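Local structure of uncharacterized protein (Parabacteroides merdae ATCC 43184, 4OPW) at residues A[15-20]-A[40-45]; A[35-40]-A[82-87]; A[24-29]-A[97-102]; A[19-24]-A[57-62]. The protein is of unknown function but, as a putative adhesin with an auto-transporter-type head GIN domain, probably takes part in cell adhesion. All blocks are in the same frame, centred on the assembly; numbering follows the deposited sequence.

Contact 1: residues A[15-20]-A[40-45]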
loop_
_atom_site.group_PDB
_atom_site.type_symbol
_atom_site.label_atom_id
_atom_site.label_comp_id
_atom_site.label_asym_id
_atom_site.label_seq_id
_atom_site.Cartn_x
_atom_site.Cartn_y
_atom_site.Cartn_z
ATOM N N LYS A 15 0.767 13.604 22.548
ATOM C CA LYS A 15 0.791 12.162 22.640
ATOM C C LYS A 15 -0.246 11.692 23.659
ATOM O O LYS A 15 -0.267 12.155 24.806
ATOM C CB LYS A 15 2.197 11.673 23.016
ATOM C CG LYS A 15 2.333 10.151 23.029
ATOM C CD LYS A 15 3.745 9.751 23.405
ATOM C CE LYS A 15 4.041 8.316 23.053
ATOM N NZ LYS A 15 5.506 8.043 23.029
ATOM N N ILE A 16 -1.109 10.783 23.232
ATOM C CA ILE A 16 -2.146 10.243 24.115
ATOM C C ILE A 16 -2.196 8.737 23.942
ATOM O O ILE A 16 -1.636 8.192 22.981
ATOM C CB ILE A 16 -3.555 10.899 23.864
ATOM C CG1 ILE A 16 -4.072 10.597 22.426
ATOM C CG2 ILE A 16 -3.558 12.426 24.182
ATOM C CD1 ILE A 16 -5.547 10.941 22.144
ATOM N N THR A 17 -2.906 8.059 24.853
ATOM C CA THR A 17 -3.114 6.627 24.707
ATOM C C THR A 17 -4.160 6.437 23.630
ATOM O O THR A 17 -4.954 7.361 23.354
ATOM C CB THR A 17 -3.535 5.997 26.040
ATOM O OG1 THR A 17 -4.718 6.674 26.492
ATOM C CG2 THR A 17 -2.413 6.066 27.089
ATOM N N ILE A 18 -4.149 5.263 22.995
ATOM C CA ILE A 18 -5.146 4.936 21.980
ATOM C C ILE A 18 -5.674 3.530 22.224
ATOM O O ILE A 18 -4.932 2.661 22.687
ATOM C CB ILE A 18 -4.564 5.111 20.543
ATOM C CG1 ILE A 18 -5.684 5.086 19.469
ATOM C CG2 ILE A 18 -3.429 4.103 20.226
ATOM C CD1 ILE A 18 -5.198 5.410 18.002
ATOM N N ASP A 19 -6.963 3.308 21.886
ATOM C CA ASP A 19 -7.624 2.006 21.980
ATOM C C ASP A 19 -7.034 1.043 20.949
ATOM O O ASP A 19 -6.242 1.451 20.081
ATOM C CB ASP A 19 -9.143 2.159 21.747
ATOM C CG ASP A 19 -9.956 2.763 22.889
ATOM O OD1 ASP A 19 -9.429 2.851 24.021
ATOM O OD2 ASP A 19 -11.126 3.141 22.648
ATOM N N ASP A 20 -7.424 -0.245 21.038
ATOM C CA ASP A 20 -6.956 -1.259 20.095
ATOM C C ASP A 20 -7.579 -1.061 18.721
ATOM O O ASP A 20 -8.794 -0.838 18.601
ATOM C CB ASP A 20 -7.328 -2.669 20.620
ATOM C CG ASP A 20 -6.543 -3.171 21.812
ATOM O OD1 ASP A 20 -5.614 -2.464 22.254
ATOM O OD2 ASP A 20 -6.863 -4.279 22.307
ATOM N N THR A 40 2.060 -0.764 25.136
ATOM C CA THR A 40 0.843 0.028 25.366
ATOM C C THR A 40 0.598 0.966 24.169
ATOM O O THR A 40 1.444 1.816 23.880
ATOM C CB THR A 40 0.945 0.828 26.681
ATOM O OG1 THR A 40 1.185 -0.081 27.750
ATOM C CG2 THR A 40 -0.326 1.646 26.970
ATOM N N PRO A 41 -0.528 0.841 23.440
ATOM C CA PRO A 41 -0.700 1.688 22.258
ATOM C C PRO A 41 -0.889 3.162 22.589
ATOM O O PRO A 41 -1.637 3.546 23.511
ATOM C CB PRO A 41 -1.937 1.106 21.566
ATOM C CG PRO A 41 -2.033 -0.307 22.094
ATOM C CD PRO A 41 -1.593 -0.175 23.530
ATOM N N HIS A 42 -0.147 3.980 21.839
ATOM C CA HIS A 42 -0.220 5.431 21.882
ATOM C C HIS A 42 -0.402 5.978 20.479
ATOM O O HIS A 42 -0.099 5.296 19.490
ATOM C CB HIS A 42 1.040 6.048 22.520
ATOM C CG HIS A 42 1.131 5.842 23.999
ATOM N ND1 HIS A 42 1.763 4.736 24.533
ATOM C CD2 HIS A 42 0.687 6.623 25.012
ATOM C CE1 HIS A 42 1.672 4.862 25.851
ATOM N NE2 HIS A 42 1.026 5.976 26.190
ATOM N N ILE A 43 -0.877 7.228 20.398
ATOM C CA ILE A 43 -0.967 7.970 19.148
ATOM C C ILE A 43 -0.336 9.341 19.399
ATOM O O ILE A 43 -0.655 10.013 20.384
ATOM C CB ILE A 43 -2.378 8.021 18.512
ATOM C CG1 ILE A 43 -2.335 8.662 17.092
ATOM C CG2 ILE A 43 -3.434 8.667 19.432
ATOM C CD1 ILE A 43 -3.510 8.269 16.177
ATOM N N GLU A 44 0.600 9.710 18.531
ATOM C CA GLU A 44 1.316 10.971 18.607
ATOM C C GLU A 44 0.977 11.773 17.359
ATOM O O GLU A 44 1.175 11.289 16.235
ATOM C CB GLU A 44 2.819 10.662 18.728
ATOM C CG GLU A 44 3.673 11.847 19.112
ATOM C CD GLU A 44 5.100 11.462 19.449
ATOM O OE1 GLU A 44 5.754 10.796 18.615
ATOM O OE2 GLU A 44 5.572 11.849 20.541
ATOM N N ILE A 45 0.428 12.987 17.566
ATOM C CA ILE A 45 -0.006 13.887 16.495
ATOM C C ILE A 45 0.834 15.142 16.485
ATOM O O ILE A 45 0.920 15.829 17.513
ATOM C CB ILE A 45 -1.528 14.280 16.642
ATOM C CG1 ILE A 45 -2.465 13.067 16.765
ATOM C CG2 ILE A 45 -2.007 15.284 15.538
ATOM C CD1 ILE A 45 -2.566 12.151 15.498
HETATM O O HOH W 1 5.286 8.187 19.932
HETATM O O HOH W 2 7.446 10.236 22.065
#
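I18 lays its CG2 methyl against the proline ring, 3.6 Å from P41 CB, while its other branch brings CD1 within 3.8 Å of I43 CD1. CG1 of I18 standing opposite the backbone N (chi1 -167°) is what spreads the two branches over both neighbours. A branched apolar residue suits this spot, since I57, I59 and L64 pack on it as well. I43 also lies side by side with I16, its CG2 3.6 Å from I16 CG1. At the N-terminal end of the beta-solenoid, strands 11-17 and 42-46 run antiparallel here, and I16 and I43 form a hydrogen-bonded pair: each N-H gives to the other's O, I43 N reaching I16 O over 2.9 Å at 168°. I18 N also donates to P41 O, at 3.1 Å. The opposite face carries K15 and E44. The extended lysine passes beside H42, with K15 CE 3.8 Å from H42 CB, and K15 NZ stops 4.5 Å from E44 OE2, beyond a salt bridge. Two waters bridge the ammonium to the carboxylate, one to E44 OE2 and the other, weakly, to E44 OE1. The H42 ring edge meets I16 O.

Contact 2: residues A[35-40]-A[82-87]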
loop_
_atom_site.group_PDB
_atom_site.type_symbol
_atom_site.label_atom_id
_atom_site.label_comp_id
_atom_site.label_asym_id
_atom_site.label_seq_id
_atom_site.Cartn_x
_atom_site.Cartn_y
_atom_site.Cartn_z
ATOM N N GLU A 35 3.953 1.178 13.684
ATOM C CA GLU A 35 4.767 0.072 14.162
ATOM C C GLU A 35 3.856 -0.985 14.780
ATOM O O GLU A 35 2.877 -0.646 15.453
ATOM C CB GLU A 35 5.850 0.537 15.149
ATOM C CG GLU A 35 7.065 1.151 14.464
ATOM C CD GLU A 35 8.103 1.780 15.377
ATOM O OE1 GLU A 35 8.415 1.181 16.432
ATOM O OE2 GLU A 35 8.633 2.857 15.018
ATOM N N GLN A 36 4.152 -2.244 14.500
ATOM C CA GLN A 36 3.418 -3.375 15.066
ATOM C C GLN A 36 4.176 -3.825 16.312
ATOM O O GLN A 36 5.357 -4.182 16.225
ATOM C CB GLN A 36 3.238 -4.523 14.054
ATOM C CG GLN A 36 2.175 -5.543 14.506
ATOM C CD GLN A 36 2.115 -6.822 13.692
ATOM O OE1 GLN A 36 2.675 -6.931 12.602
ATOM N NE2 GLN A 36 1.409 -7.826 14.205
ATOM N N SER A 37 3.522 -3.750 17.485
ATOM C CA SER A 37 4.168 -4.120 18.741
ATOM C C SER A 37 3.147 -4.451 19.811
ATOM O O SER A 37 1.983 -4.079 19.675
ATOM C CB SER A 37 5.060 -2.984 19.242
ATOM O OG SER A 37 4.285 -1.902 19.744
ATOM N N GLU A 38 3.623 -5.058 20.905
ATOM C CA GLU A 38 2.813 -5.434 22.069
ATOM C C GLU A 38 2.792 -4.328 23.147
ATOM O O GLU A 38 2.071 -4.463 24.134
ATOM C CB GLU A 38 3.329 -6.735 22.662
ATOM C CG GLU A 38 2.966 -7.935 21.807
ATOM C CD GLU A 38 3.241 -9.276 22.458
ATOM O OE1 GLU A 38 3.272 -9.347 23.708
ATOM O OE2 GLU A 38 3.350 -10.277 21.715
ATOM N N SER A 39 3.576 -3.249 22.946
ATOM C CA SER A 39 3.686 -2.083 23.828
ATOM C C SER A 39 2.342 -1.362 23.951
ATOM O O SER A 39 1.582 -1.329 22.974
ATOM C CB SER A 39 4.716 -1.097 23.257
ATOM O OG SER A 39 6.016 -1.651 23.190
ATOM N N THR A 40 2.060 -0.764 25.136
ATOM C CA THR A 40 0.843 0.028 25.366
ATOM C C THR A 40 0.598 0.966 24.169
ATOM O O THR A 40 1.444 1.816 23.880
ATOM C CB THR A 40 0.945 0.828 26.681
ATOM O OG1 THR A 40 1.185 -0.081 27.750
ATOM C CG2 THR A 40 -0.326 1.646 26.970
ATOM N N LYS A 82 2.001 9.176 14.512
ATOM C CA LYS A 82 2.876 8.085 14.923
ATOM C C LYS A 82 2.069 7.190 15.867
ATOM O O LYS A 82 1.645 7.660 16.920
ATOM C CB LYS A 82 4.169 8.586 15.586
ATOM C CG LYS A 82 5.128 7.433 15.904
ATOM C CD LYS A 82 6.388 7.887 16.625
ATOM C CE LYS A 82 7.068 6.711 17.279
ATOM N NZ LYS A 82 8.494 6.986 17.580
ATOM N N THR A 83 1.823 5.915 15.491
ATOM C CA THR A 83 1.015 5.061 16.377
ATOM C C THR A 83 1.447 3.595 16.251
ATOM O O THR A 83 2.276 3.257 15.406
ATOM C CB THR A 83 -0.492 5.267 16.094
ATOM O OG1 THR A 83 -1.270 4.677 17.132
ATOM C CG2 THR A 83 -0.917 4.764 14.719
ATOM N N ASN A 84 0.915 2.741 17.113
ATOM C CA ASN A 84 1.244 1.322 17.116
ATOM C C ASN A 84 0.017 0.499 17.503
ATOM O O ASN A 84 -0.911 1.016 18.147
ATOM C CB ASN A 84 2.424 1.030 18.093
ATOM C CG ASN A 84 2.055 1.140 19.554
ATOM O OD1 ASN A 84 1.740 2.229 20.052
ATOM N ND2 ASN A 84 2.067 0.009 20.277
ATOM N N SER A 85 0.036 -0.789 17.143
ATOM C CA SER A 85 -1.000 -1.741 17.522
ATOM C C SER A 85 -0.405 -3.132 17.529
ATOM O O SER A 85 0.624 -3.364 16.895
ATOM C CB SER A 85 -2.193 -1.665 16.574
ATOM O OG SER A 85 -1.901 -2.240 15.313
ATOM N N LYS A 86 -1.065 -4.066 18.209
ATOM C CA LYS A 86 -0.565 -5.429 18.247
ATOM C C LYS A 86 -0.779 -6.140 16.889
ATOM O O LYS A 86 0.034 -6.979 16.489
ATOM C CB LYS A 86 -1.255 -6.187 19.389
ATOM C CG LYS A 86 -0.720 -7.590 19.606
ATOM C CD LYS A 86 -1.197 -8.207 20.923
ATOM C CE LYS A 86 -0.810 -9.670 20.957
ATOM N NZ LYS A 86 -1.149 -10.309 22.269
ATOM N N TRP A 87 -1.892 -5.843 16.238
ATOM C CA TRP A 87 -2.296 -6.470 14.986
ATOM C C TRP A 87 -2.635 -5.440 13.916
ATOM O O TRP A 87 -3.149 -4.354 14.224
ATOM C CB TRP A 87 -3.522 -7.359 15.230
ATOM C CG TRP A 87 -3.317 -8.403 16.280
ATOM C CD1 TRP A 87 -3.802 -8.395 17.557
ATOM C CD2 TRP A 87 -2.518 -9.584 16.161
ATOM N NE1 TRP A 87 -3.383 -9.520 18.226
ATOM C CE2 TRP A 87 -2.586 -10.263 17.397
ATOM C CE3 TRP A 87 -1.738 -10.134 15.125
ATOM C CZ2 TRP A 87 -1.939 -11.491 17.618
ATOM C CZ3 TRP A 87 -1.117 -11.360 15.335
ATOM C CH2 TRP A 87 -1.194 -12.008 16.580
HETATM O O HOH W 3 1.173 -12.030 22.142
HETATM O O HOH W 4 0.546 -8.879 24.126
#
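N84 ND2 gives its two hydrogens to the segment 35-40: it lies 3.0 Å from S37 OG and 3.0 Å from S39 O. The carbonyl of S39 sits in the plane of the amide, whereas the S37 hydroxyl is tilted 35° from it. The amide stands over this bend because N84 CG occupies the place between the backbone N and the carbonyl carbon (chi1 72°). Its other end is held too, since N84 OD1 accepts the backbone N-H of H42, so both the orientation and the rotation of the group are fixed. Asparagine fits here because one short side chain offers donor and acceptor together. Beneath it, strands 31-36 and 80-85 pair in parallel, as neighbouring strands do in a beta-solenoid. E35 N donates to T83 O, S85 N returns a weak bond to E35 O, and S37 N reaches S85 O over 3.0 Å. In the conformer modelled here, Q36 extends along the other face and donates from NE2 to K86 O at 2.8 Å, the acceptor nearly in its amide plane, while its OE1 accepts the N-H of K106. S85 OG donates to W87 O at 2.7 Å. Farther out, E38 OE2 and K86 NZ remain 4.5 Å apart, and two waters bridge the carboxylate to the ammonium, the one at E38 OE1 only weakly bound there. The chemistry implies a division of labour: neutral amides and hydroxyls, bonded to backbone groups and to each other, fix the turn where the strands end, while the exposed charges meet through water and probably contribute a weaker, more adaptable attraction.

Contact 3: residues A[24-29]-A[97-102]. With EDO (1,2-ethanediol), chain C.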
loop_
_atom_site.group_PDB
_atom_site.type_symbol
_atom_site.label_atom_id
_atom_site.label_comp_id
_atom_site.label_asym_id
_atom_site.label_seq_id
_atom_site.Cartn_x
_atom_site.Cartn_y
_atom_site.Cartn_z
ATOM N N ILE A 24 -6.572 0.501 9.464
ATOM C CA ILE A 24 -6.342 1.940 9.375
ATOM C C ILE A 24 -6.974 2.502 8.101
ATOM O O ILE A 24 -6.852 1.894 7.035
ATOM C CB ILE A 24 -4.807 2.252 9.406
ATOM C CG1 ILE A 24 -4.140 1.776 10.719
ATOM C CG2 ILE A 24 -4.535 3.773 9.181
ATOM C CD1 ILE A 24 -2.551 1.706 10.678
ATOM N N LYS A 25 -7.611 3.672 8.215
ATOM C CA LYS A 25 -8.197 4.391 7.081
ATOM C C LYS A 25 -7.932 5.870 7.234
ATOM O O LYS A 25 -8.209 6.444 8.287
ATOM C CB LYS A 25 -9.700 4.101 6.955
ATOM C CG LYS A 25 -10.392 4.710 5.742
ATOM C CD LYS A 25 -11.843 4.233 5.687
ATOM C CE LYS A 25 -12.667 4.888 4.609
ATOM N NZ LYS A 25 -14.083 4.430 4.646
ATOM N N PHE A 26 -7.385 6.502 6.198
ATOM C CA PHE A 26 -7.167 7.956 6.239
ATOM C C PHE A 26 -7.063 8.486 4.814
ATOM O O PHE A 26 -6.699 7.748 3.895
ATOM C CB PHE A 26 -5.925 8.346 7.086
ATOM C CG PHE A 26 -4.577 7.829 6.612
ATOM C CD1 PHE A 26 -4.311 6.463 6.566
ATOM C CD2 PHE A 26 -3.534 8.710 6.348
ATOM C CE1 PHE A 26 -3.070 5.983 6.137
ATOM C CE2 PHE A 26 -2.268 8.230 5.977
ATOM C CZ PHE A 26 -2.061 6.869 5.835
ATOM N N ASP A 27 -7.379 9.768 4.651
ATOM C CA ASP A 27 -7.411 10.448 3.369
ATOM C C ASP A 27 -6.905 11.858 3.563
ATOM O O ASP A 27 -7.516 12.625 4.295
ATOM C CB ASP A 27 -8.872 10.442 2.839
ATOM C CG ASP A 27 -9.120 11.029 1.460
ATOM O OD1 ASP A 27 -8.143 11.248 0.720
ATOM O OD2 ASP A 27 -10.301 11.154 1.078
ATOM N N GLY A 28 -5.789 12.185 2.932
ATOM C CA GLY A 28 -5.213 13.528 3.021
ATOM C C GLY A 28 -3.708 13.465 3.098
ATOM O O GLY A 28 -3.142 12.371 3.212
ATOM N N VAL A 29 -3.058 14.638 3.053
ATOM C CA VAL A 29 -1.607 14.720 3.040
ATOM C C VAL A 29 -1.085 14.576 4.482
ATOM O O VAL A 29 -0.700 15.550 5.138
ATOM C CB VAL A 29 -1.100 15.975 2.300
ATOM C CG1 VAL A 29 0.427 15.937 2.172
ATOM C CG2 VAL A 29 -1.755 16.067 0.917
ATOM N N ALA A 97 -1.237 10.809 0.900
ATOM C CA ALA A 97 -0.693 10.464 2.203
ATOM C C ALA A 97 0.618 9.669 2.051
ATOM O O ALA A 97 0.893 9.137 0.966
ATOM C CB ALA A 97 -1.713 9.590 2.947
ATOM N N ASN A 98 1.404 9.641 3.120
ATOM C CA ASN A 98 2.593 8.826 3.225
ATOM C C ASN A 98 2.314 7.806 4.333
ATOM O O ASN A 98 2.101 8.209 5.483
ATOM C CB ASN A 98 3.841 9.677 3.535
ATOM C CG ASN A 98 4.367 10.555 2.417
ATOM O OD1 ASN A 98 4.153 10.325 1.219
ATOM N ND2 ASN A 98 5.134 11.571 2.794
ATOM N N PHE A 99 2.196 6.514 3.989
ATOM C CA PHE A 99 2.053 5.471 5.012
ATOM C C PHE A 99 3.372 4.724 5.097
ATOM O O PHE A 99 3.843 4.206 4.086
ATOM C CB PHE A 99 0.885 4.491 4.755
ATOM C CG PHE A 99 0.792 3.447 5.846
ATOM C CD1 PHE A 99 0.077 3.698 7.015
ATOM C CD2 PHE A 99 1.428 2.214 5.711
ATOM C CE1 PHE A 99 -0.000 2.736 8.032
ATOM C CE2 PHE A 99 1.331 1.241 6.718
ATOM C CZ PHE A 99 0.641 1.522 7.884
ATOM N N ILE A 100 3.982 4.699 6.280
ATOM C CA ILE A 100 5.239 3.978 6.472
ATOM C C ILE A 100 5.106 2.983 7.622
ATOM O O ILE A 100 4.763 3.386 8.740
ATOM C CB ILE A 100 6.447 4.939 6.730
ATOM C CG1 ILE A 100 6.708 5.920 5.541
ATOM C CG2 ILE A 100 7.709 4.138 7.061
ATOM C CD1 ILE A 100 7.761 7.018 5.824
ATOM N N ALA A 101 5.413 1.697 7.369
ATOM C CA ALA A 101 5.476 0.681 8.424
ATOM C C ALA A 101 6.961 0.532 8.796
ATOM O O ALA A 101 7.776 0.131 7.948
ATOM C CB ALA A 101 4.872 -0.635 7.948
ATOM N N ASN A 102 7.321 0.933 10.025
ATOM C CA ASN A 102 8.707 0.920 10.533
ATOM C C ASN A 102 9.030 -0.289 11.401
ATOM O O ASN A 102 9.949 -0.258 12.231
ATOM C CB ASN A 102 8.986 2.200 11.303
ATOM C CG ASN A 102 9.199 3.369 10.385
ATOM O OD1 ASN A 102 9.949 3.279 9.405
ATOM N ND2 ASN A 102 8.531 4.474 10.666
HETATM C C1 EDO C . -5.689 16.133 6.107
HETATM O O1 EDO C . -6.451 16.710 5.051
HETATM C C2 EDO C . -6.633 15.333 7.032
HETATM O O2 EDO C . -7.398 14.432 6.270
#
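F26 points the outer end of its ring at two residues of the segment 97-102. Its CE2 lies 3.4 Å from A97 CB, and its CZ 3.9 Å from F99 CB, which sits at the ring edge in the plane of the ring. The two phenylalanine side chains cross at about a right angle, F26 CE1 coming to 4.0 Å from F99 CD1. I24 completes this apolar layer with CD1 at the edge of the F99 ring, 3.8 Å from F99 CE1. With CG opposite the backbone N (chi1 180°), the F99 ring is placed so that its CE1 edge meets I24. A97 is small enough to fit between the F26 ring and the backbone of G28, its CB only 3.1 Å from G28 O. These residues face each other across the interior of a beta-solenoid: strands 24-27 and 98-101 belong to different walls, their axes 9.9 Å apart, and side chains fill the space between. Large rings and branched aliphatics suit such an apolar interior. In the next shell, F32 meets the F26 ring with the planes at about 40°, and Y34 touches both I24 and F99. V120 packs on F99 from the adjacent strand 119-122 and V91 from strand 90-94 of the facing wall. Backbone bonds to K92 and S94 hold F26 in its wall. Past the end of that strand G28 adopts phi 141°, where a side chain would press on the preceding carbonyl O, so glycine suits the place. On the outside, a 1,2-ethanediol, probably from the crystallisation liquor, donates from O2 to D27 O at 2.7 Å.

Contact 4: residues A[19-24]-A[57-62]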
loop_
_atom_site.group_PDB
_atom_site.type_symbol
_atom_site.label_atom_id
_atom_site.label_comp_id
_atom_site.label_asym_id
_atom_site.label_seq_id
_atom_site.Cartn_x
_atom_site.Cartn_y
_atom_site.Cartn_z
ATOM N N ASP A 19 -6.963 3.308 21.886
ATOM C CA ASP A 19 -7.624 2.006 21.980
ATOM C C ASP A 19 -7.034 1.043 20.949
ATOM O O ASP A 19 -6.242 1.451 20.081
ATOM C CB ASP A 19 -9.143 2.159 21.747
ATOM C CG ASP A 19 -9.956 2.763 22.889
ATOM O OD1 ASP A 19 -9.429 2.851 24.021
ATOM O OD2 ASP A 19 -11.126 3.141 22.648
ATOM N N ASP A 20 -7.424 -0.245 21.038
ATOM C CA ASP A 20 -6.956 -1.259 20.095
ATOM C C ASP A 20 -7.579 -1.061 18.721
ATOM O O ASP A 20 -8.794 -0.838 18.601
ATOM C CB ASP A 20 -7.328 -2.669 20.620
ATOM C CG ASP A 20 -6.543 -3.171 21.812
ATOM O OD1 ASP A 20 -5.614 -2.464 22.254
ATOM O OD2 ASP A 20 -6.863 -4.279 22.307
ATOM N N PHE A 21 -6.745 -1.152 17.686
ATOM C CA PHE A 21 -7.199 -1.126 16.291
ATOM C C PHE A 21 -6.431 -2.182 15.509
ATOM O O PHE A 21 -5.286 -2.478 15.858
ATOM C CB PHE A 21 -7.063 0.271 15.642
ATOM C CG PHE A 21 -5.650 0.789 15.521
ATOM C CD1 PHE A 21 -4.877 0.503 14.394
ATOM C CD2 PHE A 21 -5.085 1.558 16.535
ATOM C CE1 PHE A 21 -3.552 0.947 14.299
ATOM C CE2 PHE A 21 -3.769 2.039 16.421
ATOM C CZ PHE A 21 -3.007 1.719 15.311
ATOM N N ASN A 22 -7.027 -2.723 14.439
ATOM C CA ASN A 22 -6.317 -3.695 13.597
ATOM C C ASN A 22 -6.437 -3.280 12.110
ATOM O O ASN A 22 -6.031 -4.022 11.212
ATOM C CB ASN A 22 -6.831 -5.134 13.832
ATOM C CG ASN A 22 -8.289 -5.340 13.484
ATOM O OD1 ASN A 22 -8.944 -4.470 12.899
ATOM N ND2 ASN A 22 -8.830 -6.502 13.862
ATOM N N ALA A 23 -7.014 -2.084 11.857
ATOM C CA ALA A 23 -7.223 -1.575 10.512
ATOM C C ALA A 23 -7.122 -0.074 10.544
ATOM O O ALA A 23 -7.495 0.563 11.543
ATOM C CB ALA A 23 -8.586 -2.021 9.968
ATOM N N ILE A 24 -6.572 0.501 9.464
ATOM C CA ILE A 24 -6.342 1.940 9.375
ATOM C C ILE A 24 -6.974 2.502 8.101
ATOM O O ILE A 24 -6.852 1.894 7.035
ATOM C CB ILE A 24 -4.807 2.252 9.406
ATOM C CG1 ILE A 24 -4.140 1.776 10.719
ATOM C CG2 ILE A 24 -4.535 3.773 9.181
ATOM C CD1 ILE A 24 -2.551 1.706 10.678
ATOM N N ILE A 57 -9.585 11.365 15.768
ATOM C CA ILE A 57 -9.043 10.027 16.048
ATOM C C ILE A 57 -10.260 9.232 16.444
ATOM O O ILE A 57 -10.846 9.502 17.498
ATOM C CB ILE A 57 -7.921 10.021 17.140
ATOM C CG1 ILE A 57 -6.709 10.870 16.701
ATOM C CG2 ILE A 57 -7.507 8.570 17.500
ATOM C CD1 ILE A 57 -5.832 11.337 17.873
ATOM N N ASP A 58 -10.715 8.333 15.574
ATOM C CA ASP A 58 -11.926 7.588 15.879
ATOM C C ASP A 58 -11.760 6.113 15.575
ATOM O O ASP A 58 -11.330 5.763 14.482
ATOM C CB ASP A 58 -13.100 8.156 15.067
ATOM C CG ASP A 58 -14.454 7.677 15.585
ATOM O OD1 ASP A 58 -14.698 7.785 16.805
ATOM O OD2 ASP A 58 -15.281 7.255 14.766
ATOM N N ILE A 59 -12.093 5.251 16.539
ATOM C CA ILE A 59 -12.002 3.803 16.335
ATOM C C ILE A 59 -13.423 3.215 16.412
ATOM O O ILE A 59 -14.137 3.414 17.404
ATOM C CB ILE A 59 -11.010 3.117 17.323
ATOM C CG1 ILE A 59 -9.566 3.625 17.096
ATOM C CG2 ILE A 59 -11.067 1.571 17.200
ATOM C CD1 ILE A 59 -8.555 3.221 18.175
ATOM N N GLN A 60 -13.832 2.539 15.333
ATOM C CA GLN A 60 -15.133 1.867 15.233
ATOM C C GLN A 60 -14.880 0.444 14.792
ATOM O O GLN A 60 -14.238 0.247 13.754
ATOM C CB GLN A 60 -16.068 2.598 14.232
ATOM C CG GLN A 60 -16.446 4.040 14.599
ATOM C CD GLN A 60 -17.186 4.163 15.910
ATOM O OE1 GLN A 60 -18.044 3.342 16.259
ATOM N NE2 GLN A 60 -16.886 5.217 16.656
ATOM N N ASP A 61 -15.290 -0.549 15.608
ATOM C CA ASP A 61 -15.097 -1.974 15.290
ATOM C C ASP A 61 -13.606 -2.254 14.912
ATOM O O ASP A 61 -13.310 -2.897 13.900
ATOM C CB ASP A 61 -16.072 -2.404 14.159
ATOM C CG ASP A 61 -16.088 -3.885 13.820
ATOM O OD1 ASP A 61 -15.857 -4.708 14.736
ATOM O OD2 ASP A 61 -16.298 -4.220 12.627
ATOM N N ARG A 62 -12.683 -1.718 15.744
ATOM C CA ARG A 62 -11.216 -1.831 15.632
ATOM C C ARG A 62 -10.652 -1.196 14.324
ATOM O O ARG A 62 -9.494 -1.435 13.987
ATOM C CB ARG A 62 -10.738 -3.288 15.800
ATOM C CG ARG A 62 -10.886 -3.768 17.254
ATOM C CD ARG A 62 -10.539 -5.246 17.419
ATOM N NE ARG A 62 -11.501 -6.109 16.738
ATOM C CZ ARG A 62 -11.306 -7.398 16.483
ATOM N NH1 ARG A 62 -10.178 -7.993 16.845
ATOM N NH2 ARG A 62 -12.237 -8.100 15.847
#
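I59 stands near the end of the first strand of a beta-hairpin, 55-60 and 63-66, and meets the loop that leads into strand 23-27 at the edge of the solenoid wall. Its CB is directed at that loop and splits into two branches. CG2 reaches D20 O at 3.6 Å. The other branch leaves CB with CG1 opposite the carbonyl carbon (chi1 -64°) and runs on extended, so that CD1 arrives at D19 O, 3.5 Å away, and at D19 CB. The same methyl comes obliquely toward the F21 ring and lies 4.2 Å from F21 CB. The F21 ring leads away from the segment 57-62 and packs on L64 of the second hairpin strand and on Y34 and T83. An isoleucine suits this place because its two methyl-bearing branches cover the loop backbone at D19 and D20 and also reach the F21 side chain. The hairpin reverses through D61 and R62, both with positive phi, consistent with a type I' turn, and aspartate is among the residues that tolerate that shape well. R62 then turns its side chain along the loop: CG passes 3.8 Å from D20 O, and one face of the guanidinium is overlain by the N22 side-chain amide, the two planes 39° apart. The backbone of R62 makes the polar link. R62 O lies 3.3 Å from A23 N in a weak bond, and accepts N22 N at 2.8 Å.

In the fold
Contacts 1, 2 and 4 cluster at the N-terminal end of the solenoid, their centres 9 to 12 Å apart, while contact 3 lies 14 to 16 Å from each of them, nearer the chain's centre. Along the chain, contacts 1 and 4 start from one stretch and share D19 and D20, contacts 1 and 2 share T40, and contact 2 is nested inside the loop that contact 3 closes. Strands 42-46 and 80-85 are neighbours, joining contacts 1 and 2; strands 31-36 and 98-101 carry that wall on to contact 3. Strand 23-27 serves contacts 3 and 4 in the other wall. The end region is thus continuous with the repeating parallel strands that follow.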